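PDB 5TR9: ferredoxin-NADP reductase from Neisseria gonorrhoeae MIA_2011_03-10, which binds FAD and probably uses it to pass electrons between NADP(H) and ferredoxin. Local coordinates for residues L112-L126 and L218-C232. Sequence-based numbering, arbitrary orientation.
Sequences LLPERFPDGKDLVML and LHTKLTPESTRFMIC
The carbonyl O of Glu225 takes a hydrogen bond from Lys121 NZ at 2.9 Å and a weak one from Arg228 NH1. Lys121 NZ also forms a salt bridge to Glu225 OE2 at 3.2 Å, so Glu225 holds the ammonium through both backbone and side chain, which probably offsets the nearby positive charge of Arg228. The lysine bends at chi2, and its CD and CE lie over one face of the Arg228 guanidinium. Arg228 NH1 also donates to Thr227 O at 2.8 Å; this oxygen lies in the guanidinium plane, although the donor stands above the carbonyl plane.

On the far side of the strand pair, one water donates to Asp122 OD2 (2.6 Å from its O) and to Lys221 O, and accepts from Ser226 OG and Thr227 OG1. Its four bonds tie the start of strand 122-126 to the loop before strand 227-232 and to that strand's first residue, while Asp122 OD1 is bonded to Thr150.

From this end a parallel ladder of six backbone hydrogen bonds runs on, from Asp122 N to Ser226 O through Cys232 N to Leu126 O; the directions of the two short strands differ by 18°.

Beside the ladder, Arg228 CB sits 3.5 Å from the Phe117 ring centroid, 9° off the normal, a CH-pi contact, while Met230 CG meets the ring's edge in plane. Met230 SD lies 3.7 Å from Pro114 CB, and the bend at chi3 (73°) carries CE to 3.8 Å from Leu112 CB. The opposite face packs Val124 and Leu126 against Phe229.

The pairing joins two neighbouring strands of the parallel sheet in the NAD-binding domain: strand 150-157 flanks 122-128, strand 261-265 flanks 227-233, and Phe135 of helix 133-139 covers Met125 and Met230.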
loop_
_atom_site.group_PDB
_atom_site.type_symbol
_atom_site.label_atom_id
_atom_site.label_comp_id
_atom_site.label_asym_id
_atom_site.label_seq_id
_atom_site.Cartn_x
_atom_site.Cartn_y
_atom_site.Cartn_z
ATOM N N LEU A 112 -5.392 -7.717 3.728
ATOM C CA LEU A 112 -5.763 -6.300 3.723
ATOM C C LEU A 112 -7.007 -6.157 2.858
ATOM O O LEU A 112 -6.961 -5.725 1.705
ATOM C CB LEU A 112 -4.643 -5.423 3.184
ATOM C CG LEU A 112 -3.399 -5.264 4.049
ATOM C CD1 LEU A 112 -2.421 -4.370 3.282
ATOM C CD2 LEU A 112 -3.739 -4.669 5.425
ATOM N N LEU A 113 -8.142 -6.525 3.446
ATOM C CA LEU A 113 -9.401 -6.691 2.723
ATOM C C LEU A 113 -10.439 -5.775 3.356
ATOM O O LEU A 113 -11.159 -6.181 4.283
ATOM C CB LEU A 113 -9.833 -8.154 2.756
ATOM C CG LEU A 113 -8.846 -9.098 2.059
ATOM C CD1 LEU A 113 -9.233 -10.541 2.290
ATOM C CD2 LEU A 113 -8.784 -8.793 0.563
ATOM N N PRO A 114 -10.565 -4.534 2.871
ATOM C CA PRO A 114 -11.366 -3.534 3.601
ATOM C C PRO A 114 -12.848 -3.845 3.667
ATOM O O PRO A 114 -13.513 -3.364 4.592
ATOM C CB PRO A 114 -11.112 -2.234 2.822
ATOM C CG PRO A 114 -10.607 -2.671 1.489
ATOM C CD PRO A 114 -9.896 -3.968 1.687
ATOM N N GLU A 115 -13.388 -4.632 2.739
ATOM C CA GLU A 115 -14.824 -4.911 2.779
ATOM C C GLU A 115 -15.206 -5.884 3.875
ATOM O O GLU A 115 -16.403 -6.133 4.068
ATOM C CB GLU A 115 -15.282 -5.408 1.414
ATOM C CG GLU A 115 -15.193 -4.258 0.417
ATOM C CD GLU A 115 -15.402 -4.644 -1.021
ATOM O OE1 GLU A 115 -16.024 -5.679 -1.328
ATOM O OE2 GLU A 115 -14.920 -3.866 -1.868
ATOM N N ARG A 116 -14.230 -6.413 4.612
ATOM C CA ARG A 116 -14.516 -7.129 5.847
ATOM C C ARG A 116 -14.894 -6.195 6.993
ATOM O O ARG A 116 -15.405 -6.668 8.012
ATOM C CB ARG A 116 -13.305 -7.974 6.235
ATOM C CG ARG A 116 -13.071 -9.137 5.280
ATOM C CD ARG A 116 -11.826 -9.905 5.679
ATOM N NE ARG A 116 -11.749 -11.175 4.971
ATOM C CZ ARG A 116 -10.837 -12.109 5.224
ATOM N NH1 ARG A 116 -9.922 -11.907 6.167
ATOM N NH2 ARG A 116 -10.839 -13.241 4.534
ATOM N N PHE A 117 -14.633 -4.889 6.858
ATOM C CA PHE A 117 -15.175 -3.867 7.743
ATOM C C PHE A 117 -16.584 -3.489 7.272
ATOM O O PHE A 117 -16.856 -3.486 6.063
ATOM C CB PHE A 117 -14.303 -2.612 7.715
ATOM C CG PHE A 117 -12.973 -2.731 8.427
ATOM C CD1 PHE A 117 -12.873 -3.265 9.710
ATOM C CD2 PHE A 117 -11.823 -2.234 7.811
ATOM C CE1 PHE A 117 -11.632 -3.328 10.372
ATOM C CE2 PHE A 117 -10.582 -2.287 8.469
ATOM C CZ PHE A 117 -10.492 -2.833 9.736
ATOM N N PRO A 118 -17.487 -3.137 8.189
ATOM C CA PRO A 118 -18.868 -2.840 7.782
ATOM C C PRO A 118 -18.986 -1.502 7.074
ATOM O O PRO A 118 -18.235 -0.555 7.338
ATOM C CB PRO A 118 -19.649 -2.822 9.101
ATOM C CG PRO A 118 -18.619 -2.554 10.148
ATOM C CD PRO A 118 -17.329 -3.149 9.660
ATOM N N ASP A 119 -19.956 -1.437 6.167
ATOM C CA ASP A 119 -20.274 -0.190 5.482
ATOM C C ASP A 119 -20.577 0.929 6.477
ATOM O O ASP A 119 -21.145 0.704 7.549
ATOM C CB ASP A 119 -21.503 -0.372 4.582
ATOM C CG ASP A 119 -21.239 -1.232 3.367
ATOM O OD1 ASP A 119 -20.089 -1.679 3.163
ATOM O OD2 ASP A 119 -22.226 -1.452 2.618
ATOM N N GLY A 120 -20.250 2.162 6.080
ATOM C CA GLY A 120 -20.673 3.328 6.825
ATOM C C GLY A 120 -19.637 3.879 7.779
ATOM O O GLY A 120 -19.853 4.962 8.345
ATOM N N LYS A 121 -18.531 3.174 7.973
ATOM C CA LYS A 121 -17.478 3.637 8.856
ATOM C C LYS A 121 -16.539 4.573 8.101
ATOM O O LYS A 121 -16.594 4.705 6.875
ATOM C CB LYS A 121 -16.692 2.453 9.417
ATOM C CG LYS A 121 -17.567 1.408 10.108
ATOM C CD LYS A 121 -18.222 1.977 11.345
ATOM C CE LYS A 121 -19.038 0.921 12.079
ATOM N NZ LYS A 121 -19.811 1.532 13.206
ATOM N N ASP A 122 -15.665 5.233 8.855
ATOM C CA ASP A 122 -14.599 6.036 8.267
ATOM C C ASP A 122 -13.360 5.168 8.123
ATOM O O ASP A 122 -12.798 4.715 9.127
ATOM C CB ASP A 122 -14.301 7.247 9.138
ATOM C CG ASP A 122 -15.493 8.166 9.258
ATOM O OD1 ASP A 122 -15.944 8.686 8.212
ATOM O OD2 ASP A 122 -16.020 8.346 10.381
ATOM N N LEU A 123 -12.934 4.939 6.886
ATOM C CA LEU A 123 -11.790 4.074 6.612
ATOM C C LEU A 123 -10.511 4.904 6.613
ATOM O O LEU A 123 -10.399 5.875 5.856
ATOM C CB LEU A 123 -11.968 3.371 5.267
ATOM C CG LEU A 123 -10.876 2.391 4.860
ATOM C CD1 LEU A 123 -10.901 1.198 5.837
ATOM C CD2 LEU A 123 -11.081 1.957 3.406
ATOM N N VAL A 124 -9.535 4.515 7.437
ATOM C CA VAL A 124 -8.284 5.270 7.568
ATOM C C VAL A 124 -7.122 4.329 7.264
ATOM O O VAL A 124 -6.861 3.387 8.025
ATOM C CB VAL A 124 -8.136 5.906 8.959
ATOM C CG1 VAL A 124 -6.780 6.652 9.076
ATOM C CG2 VAL A 124 -9.312 6.867 9.248
ATOM N N MET A 125 -6.422 4.592 6.167
ATOM C CA MET A 125 -5.297 3.775 5.722
ATOM C C MET A 125 -3.996 4.483 6.092
ATOM O O MET A 125 -3.767 5.619 5.673
ATOM C CB MET A 125 -5.402 3.528 4.212
ATOM C CG MET A 125 -6.646 2.707 3.846
ATOM S SD MET A 125 -6.980 2.632 2.072
ATOM C CE MET A 125 -7.399 4.333 1.793
ATOM N N LEU A 126 -3.155 3.812 6.883
ATOM C CA LEU A 126 -1.904 4.373 7.388
ATOM C C LEU A 126 -0.755 3.602 6.758
ATOM O O LEU A 126 -0.696 2.376 6.883
ATOM C CB LEU A 126 -1.845 4.257 8.915
ATOM C CG LEU A 126 -3.012 4.854 9.716
ATOM C CD1 LEU A 126 -2.853 4.480 11.179
ATOM C CD2 LEU A 126 -3.036 6.375 9.552
ATOM N N LEU A 218 -7.669 15.377 9.075
ATOM C CA LEU A 218 -8.803 14.774 8.385
ATOM C C LEU A 218 -10.116 15.493 8.644
ATOM O O LEU A 218 -11.088 15.234 7.926
ATOM C CB LEU A 218 -8.957 13.306 8.794
ATOM C CG LEU A 218 -7.766 12.410 8.439
ATOM C CD1 LEU A 218 -8.011 10.972 8.898
ATOM C CD2 LEU A 218 -7.477 12.431 6.922
ATOM N N HIS A 219 -10.176 16.366 9.652
ATOM C CA HIS A 219 -11.414 17.053 10.031
ATOM C C HIS A 219 -12.529 16.049 10.311
ATOM O O HIS A 219 -13.699 16.289 10.008
ATOM C CB HIS A 219 -11.845 18.059 8.965
ATOM C CG HIS A 219 -10.772 19.030 8.589
ATOM N ND1 HIS A 219 -10.443 20.114 9.374
ATOM C CD2 HIS A 219 -9.950 19.080 7.513
ATOM C CE1 HIS A 219 -9.468 20.794 8.796
ATOM N NE2 HIS A 219 -9.151 20.187 7.666
ATOM N N THR A 220 -12.150 14.913 10.893
ATOM C CA THR A 220 -13.065 13.824 11.213
ATOM C C THR A 220 -12.643 13.252 12.555
ATOM O O THR A 220 -11.504 12.798 12.695
ATOM C CB THR A 220 -13.021 12.725 10.140
ATOM O OG1 THR A 220 -13.364 13.276 8.863
ATOM C CG2 THR A 220 -13.990 11.598 10.481
ATOM N N LYS A 221 -13.545 13.277 13.534
ATOM C CA LYS A 221 -13.246 12.655 14.817
ATOM C C LYS A 221 -13.089 11.151 14.633
ATOM O O LYS A 221 -13.908 10.504 13.973
ATOM C CB LYS A 221 -14.349 12.955 15.831
ATOM N N LEU A 222 -12.021 10.599 15.206
ATOM C CA LEU A 222 -11.746 9.170 15.149
ATOM C C LEU A 222 -12.120 8.534 16.481
ATOM O O LEU A 222 -11.727 9.032 17.546
ATOM C CB LEU A 222 -10.277 8.921 14.818
ATOM C CG LEU A 222 -9.786 9.719 13.604
ATOM C CD1 LEU A 222 -8.295 9.485 13.375
ATOM C CD2 LEU A 222 -10.593 9.369 12.351
ATOM N N THR A 223 -12.908 7.464 16.430
ATOM C CA THR A 223 -13.356 6.747 17.616
ATOM C C THR A 223 -13.390 5.262 17.301
ATOM O O THR A 223 -13.543 4.873 16.137
ATOM C CB THR A 223 -14.757 7.171 18.086
ATOM O OG1 THR A 223 -15.747 6.689 17.168
ATOM C CG2 THR A 223 -14.887 8.693 18.210
ATOM N N PRO A 224 -13.284 4.404 18.317
ATOM C CA PRO A 224 -13.435 2.963 18.055
ATOM C C PRO A 224 -14.770 2.609 17.428
ATOM O O PRO A 224 -14.846 1.664 16.628
ATOM C CB PRO A 224 -13.267 2.339 19.449
ATOM C CG PRO A 224 -12.353 3.307 20.154
ATOM C CD PRO A 224 -12.823 4.670 19.694
ATOM N N GLU A 225 -15.831 3.345 17.747
ATOM C CA GLU A 225 -17.130 3.021 17.176
ATOM C C GLU A 225 -17.165 3.305 15.673
ATOM O O GLU A 225 -17.751 2.529 14.906
ATOM C CB GLU A 225 -18.225 3.800 17.906
ATOM C CG GLU A 225 -19.618 3.185 17.777
ATOM C CD GLU A 225 -20.279 3.470 16.440
ATOM O OE1 GLU A 225 -20.002 4.540 15.853
ATOM O OE2 GLU A 225 -21.075 2.623 15.975
ATOM N N SER A 226 -16.533 4.399 15.226
ATOM C CA SER A 226 -16.749 4.896 13.869
ATOM C C SER A 226 -15.572 4.704 12.917
ATOM O O SER A 226 -15.768 4.810 11.700
ATOM C CB SER A 226 -17.092 6.392 13.906
ATOM O OG SER A 226 -16.033 7.112 14.521
ATOM N N THR A 227 -14.372 4.444 13.420
ATOM C CA THR A 227 -13.173 4.428 12.589
ATOM C C THR A 227 -12.686 3.002 12.380
ATOM O O THR A 227 -12.714 2.183 13.308
ATOM C CB THR A 227 -12.062 5.276 13.228
ATOM O OG1 THR A 227 -12.600 6.555 13.572
ATOM C CG2 THR A 227 -10.879 5.488 12.264
ATOM N N ARG A 228 -12.221 2.710 11.162
ATOM C CA ARG A 228 -11.610 1.418 10.867
ATOM C C ARG A 228 -10.268 1.667 10.194
ATOM O O ARG A 228 -10.203 2.395 9.201
ATOM C CB ARG A 228 -12.533 0.559 9.990
ATOM C CG ARG A 228 -13.904 0.280 10.634
ATOM C CD ARG A 228 -13.766 -0.597 11.887
ATOM N NE ARG A 228 -15.055 -0.955 12.496
ATOM C CZ ARG A 228 -15.662 -0.254 13.449
ATOM N NH1 ARG A 228 -15.124 0.871 13.899
ATOM N NH2 ARG A 228 -16.816 -0.675 13.955
ATOM N N PHE A 229 -9.208 1.086 10.749
ATOM C CA PHE A 229 -7.832 1.348 10.332
ATOM C C PHE A 229 -7.253 0.184 9.539
ATOM O O PHE A 229 -7.466 -0.983 9.880
ATOM C CB PHE A 229 -6.912 1.574 11.541
ATOM C CG PHE A 229 -7.136 2.872 12.264
ATOM C CD1 PHE A 229 -6.537 4.040 11.815
ATOM C CD2 PHE A 229 -7.915 2.916 13.419
ATOM C CE1 PHE A 229 -6.717 5.249 12.496
ATOM C CE2 PHE A 229 -8.109 4.125 14.100
ATOM C CZ PHE A 229 -7.503 5.289 13.639
ATOM N N MET A 230 -6.450 0.510 8.525
ATOM C CA MET A 230 -5.593 -0.466 7.866
ATOM C C MET A 230 -4.174 0.079 7.897
ATOM O O MET A 230 -3.968 1.279 7.709
ATOM C CB MET A 230 -6.043 -0.720 6.428
ATOM C CG MET A 230 -7.531 -1.057 6.317
ATOM S SD MET A 230 -8.036 -1.338 4.619
ATOM C CE MET A 230 -7.290 -2.949 4.316
ATOM N N ILE A 231 -3.204 -0.789 8.168
ATOM C CA ILE A 231 -1.821 -0.367 8.373
ATOM C C ILE A 231 -0.922 -1.201 7.479
ATOM O O ILE A 231 -0.956 -2.432 7.545
ATOM C CB ILE A 231 -1.369 -0.546 9.831
ATOM C CG1 ILE A 231 -2.437 -0.073 10.818
ATOM C CG2 ILE A 231 -0.030 0.186 10.053
ATOM C CD1 ILE A 231 -2.093 -0.446 12.275
ATOM N N CYS A 232 -0.060 -0.539 6.707
ATOM C CA CYS A 232 0.916 -1.268 5.898
ATOM C C CYS A 232 2.182 -0.429 5.800
ATOM O O CYS A 232 2.149 0.678 5.266
ATOM C CB CYS A 232 0.368 -1.590 4.498
ATOM S SG CYS A 232 1.509 -2.619 3.508
HETATM O O HOH W 1 -14.495 8.181 12.499
#